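Local coordinates for protein acyl-ACP thioesterase (Bacteroides thetaiotaomicron, PDB 2ESS) that probably hydrolyses the thioester of fatty acyl chains carried on acyl carrier protein, releasing free fatty acids, and binds calcium ions, at residues E86-R90 / L91-R95. Residues are numbered along the deposited sequence; the frame is centred on the assembly and turned at random.
Sequences ENVYR and LFTDR
Asn87 and Asp94 form an antiparallel hydrogen-bonded pair near the end of a beta hairpin in the N-terminal HotDog domain, and with Glu86 they make a classic beta bulge. Asp94 O takes a bond from Glu86 N at 2.9 Å and a weak, though straighter, one from Asn87 N at 3.4 Å; in return Asp94 N reaches Asn87 O at 3.0 Å. The hairpin illustrates how one ladder can have two unlike faces. On the tightly packed face the side chains of Val88 and Thr93, a non-hydrogen-bonded pair, run alongside each other, both Val88 methyls 4.1 Å from Thr93 OG1; Ile135 touches both side chains and Trp60 touches Thr93. Chi1 of -66° sets Thr93 OG1 beside its backbone N and leaves CG2 anti to that N, 3.4 Å from Asn87 O. A glycine here would probably leave the Val88 methyls without the side chain beside them and open a gap against Ile135 and Trp60. The other face is looser and more exposed: Asp94 OD2 lies 3.6 Å from Tyr89 CE2 and near like-charged Glu86, whose OE1 forms a salt bridge with Arg111. The Tyr89 ring stands 80° to the Asp94 carboxylate plane and has Asn87 CB over one face, offset toward the rim. Beyond the ladder, Arg90 and Leu91 round the solvent-facing turn. The turn is closed by the bond from Tyr89 N to Phe92 O, 2.8 Å long, and Tyr89 CB lies 3.1 Å from the same Phe92 O.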
ATOM      1  N   GLU A  86      18.347 -11.235  16.543  1.00 32.08           N
ATOM      2  CA  GLU A  86      19.748 -11.072  16.925  1.00 31.68           C
ATOM      3  C   GLU A  86      19.948 -11.142  18.426  1.00 31.76           C
ATOM      4  O   GLU A  86      20.886 -11.777  18.896  1.00 34.98           O
ATOM      5  CB  GLU A  86      20.304  -9.753  16.396  1.00 33.53           C
ATOM      6  CG  GLU A  86      21.708  -9.514  16.847  1.00 39.96           C
ATOM      7  CD  GLU A  86      22.272  -8.218  16.300  1.00 50.81           C
ATOM      8  OE1 GLU A  86      21.667  -7.144  16.573  1.00 43.78           O
ATOM      9  OE2 GLU A  86      23.320  -8.295  15.622  1.00 60.08           O
ATOM     10  N   ASN A  87      19.082 -10.470  19.176  1.00 34.18           N
ATOM     11  CA  ASN A  87      19.156 -10.471  20.650  1.00 35.04           C
ATOM     12  C   ASN A  87      17.795 -10.409  21.283  1.00 31.81           C
ATOM     13  O   ASN A  87      16.906  -9.759  20.772  1.00 31.63           O
ATOM     14  CB  ASN A  87      19.906  -9.228  21.173  1.00 36.19           C
ATOM     15  CG  ASN A  87      21.422  -9.356  21.065  1.00 46.80           C
ATOM     16  OD1 ASN A  87      22.071  -8.511  20.449  1.00 55.12           O
ATOM     17  ND2 ASN A  87      21.990 -10.407  21.682  1.00 43.85           N
ATOM     18  N   VAL A  88      17.683 -11.020  22.450  1.00 29.68           N
ATOM     19  CA  VAL A  88      16.508 -10.907  23.283  1.00 29.69           C
ATOM     20  C   VAL A  88      17.047 -10.391  24.607  1.00 32.96           C
ATOM     21  O   VAL A  88      17.662 -11.131  25.365  1.00 29.28           O
ATOM     22  CB  VAL A  88      15.759 -12.256  23.463  1.00 31.34           C
ATOM     23  CG1 VAL A  88      14.614 -12.119  24.490  1.00 31.67           C
ATOM     24  CG2 VAL A  88      15.217 -12.725  22.096  1.00 26.11           C
ATOM     25  N   TYR A  89      16.857  -9.096  24.818  1.00 33.94           N
ATOM     26  CA  TYR A  89      17.245  -8.425  26.038  1.00 34.95           C
ATOM     27  C   TYR A  89      16.099  -8.393  27.027  1.00 36.62           C
ATOM     28  O   TYR A  89      15.014  -8.778  26.693  1.00 37.12           O
ATOM     29  CB  TYR A  89      17.657  -6.995  25.716  1.00 35.78           C
ATOM     30  CG  TYR A  89      18.922  -6.868  24.905  1.00 34.26           C
ATOM     31  CD1 TYR A  89      19.956  -7.797  24.988  1.00 37.24           C
ATOM     32  CD2 TYR A  89      19.121  -5.750  24.134  1.00 45.15           C
ATOM     33  CE1 TYR A  89      21.139  -7.612  24.263  1.00 35.44           C
ATOM     34  CE2 TYR A  89      20.257  -5.567  23.430  1.00 45.07           C
ATOM     35  CZ  TYR A  89      21.267  -6.482  23.500  1.00 41.83           C
ATOM     36  OH  TYR A  89      22.383  -6.223  22.746  1.00 48.81           O
ATOM     37  N   ARG A  90      16.348  -7.930  28.250  1.00 37.46           N
ATOM     38  CA  ARG A  90      15.281  -7.890  29.272  1.00 39.93           C
ATOM     39  C   ARG A  90      14.096  -7.046  28.852  1.00 37.34           C
ATOM     40  O   ARG A  90      12.943  -7.436  29.050  1.00 37.01           O
ATOM     41  CB  ARG A  90      15.810  -7.382  30.602  1.00 41.23           C
ATOM     42  CG  ARG A  90      16.757  -8.355  31.320  1.00 51.58           C
ATOM     43  CD  ARG A  90      16.186  -9.774  31.462  1.00 60.12           C
ATOM     44  NE  ARG A  90      14.790  -9.736  31.895  1.00 64.61           N
ATOM     45  CZ  ARG A  90      14.392  -9.554  33.151  1.00 69.76           C
ATOM     46  NH1 ARG A  90      15.298  -9.412  34.128  1.00 64.10           N
ATOM     47  NH2 ARG A  90      13.077  -9.529  33.426  1.00 64.72           N
ATOM     48  N   LEU A  91      14.367  -5.905  28.226  1.00 36.07           N
ATOM     49  CA  LEU A  91      13.301  -4.959  27.868  1.00 34.13           C
ATOM     50  C   LEU A  91      12.992  -4.862  26.380  1.00 34.64           C
ATOM     51  O   LEU A  91      11.925  -4.368  25.997  1.00 34.97           O
ATOM     52  CB  LEU A  91      13.640  -3.553  28.461  1.00 34.41           C
ATOM     53  CG  LEU A  91      13.840  -3.543  29.982  1.00 37.31           C
ATOM     54  CD1 LEU A  91      14.486  -2.241  30.484  1.00 36.52           C
ATOM     55  CD2 LEU A  91      12.522  -3.824  30.672  1.00 39.68           C
ATOM     56  N   PHE A  92      13.902  -5.342  25.530  1.00 35.34           N
ATOM     57  CA  PHE A  92      13.746  -5.218  24.080  1.00 34.57           C
ATOM     58  C   PHE A  92      14.265  -6.430  23.328  1.00 34.99           C
ATOM     59  O   PHE A  92      15.171  -7.112  23.800  1.00 34.14           O
ATOM     60  CB  PHE A  92      14.542  -4.021  23.547  1.00 34.04           C
ATOM     61  CG  PHE A  92      14.126  -2.706  24.107  1.00 35.07           C
ATOM     62  CD1 PHE A  92      13.081  -1.986  23.531  1.00 32.62           C
ATOM     63  CD2 PHE A  92      14.788  -2.183  25.220  1.00 29.22           C
ATOM     64  CE1 PHE A  92      12.719  -0.756  24.060  1.00 37.52           C
ATOM     65  CE2 PHE A  92      14.429  -0.957  25.752  1.00 36.08           C
ATOM     66  CZ  PHE A  92      13.389  -0.254  25.183  1.00 35.35           C
ATOM     67  N   THR A  93      13.722  -6.645  22.130  1.00 35.97           N
ATOM     68  CA  THR A  93      14.240  -7.629  21.195  1.00 35.50           C
ATOM     69  C   THR A  93      14.704  -6.932  19.937  1.00 34.31           C
ATOM     70  O   THR A  93      14.006  -6.054  19.437  1.00 34.54           O
ATOM     71  CB  THR A  93      13.167  -8.669  20.839  1.00 37.00           C
ATOM     72  OG1 THR A  93      12.886  -9.403  22.022  1.00 40.44           O
ATOM     73  CG2 THR A  93      13.645  -9.633  19.770  1.00 38.54           C
ATOM     74  N   ASP A  94      15.899  -7.297  19.484  1.00 33.59           N
ATOM     75  CA  ASP A  94      16.479  -6.768  18.248  1.00 33.36           C
ATOM     76  C   ASP A  94      16.265  -7.808  17.143  1.00 32.29           C
ATOM     77  O   ASP A  94      16.761  -8.921  17.232  1.00 32.69           O
ATOM     78  CB  ASP A  94      17.965  -6.469  18.436  1.00 33.47           C
ATOM     79  CG  ASP A  94      18.223  -5.350  19.453  1.00 42.83           C
ATOM     80  OD1 ASP A  94      17.292  -4.564  19.806  1.00 44.43           O
ATOM     81  OD2 ASP A  94      19.371  -5.292  19.935  1.00 47.14           O
ATOM     82  N   ARG A  95      15.501  -7.431  16.133  1.00 32.12           N
ATOM     83  CA  ARG A  95      15.251  -8.236  14.965  1.00 31.68           C
ATOM     84  C   ARG A  95      15.890  -7.558  13.745  1.00 32.88           C
ATOM     85  O   ARG A  95      15.660  -6.370  13.490  1.00 35.90           O
ATOM     86  CB  ARG A  95      13.775  -8.370  14.697  1.00 33.32           C
ATOM     87  CG  ARG A  95      13.519  -8.942  13.302  1.00 35.10           C
ATOM     88  CD  ARG A  95      12.113  -9.310  13.032  1.00 37.23           C
ATOM     89  NE  ARG A  95      11.548 -10.420  13.812  1.00 31.46           N
ATOM     90  CZ  ARG A  95      11.741 -11.708  13.601  1.00 32.24           C
ATOM     91  NH1 ARG A  95      12.633 -12.143  12.728  1.00 29.68           N
ATOM     92  NH2 ARG A  95      11.097 -12.585  14.359  1.00 30.30           N
TER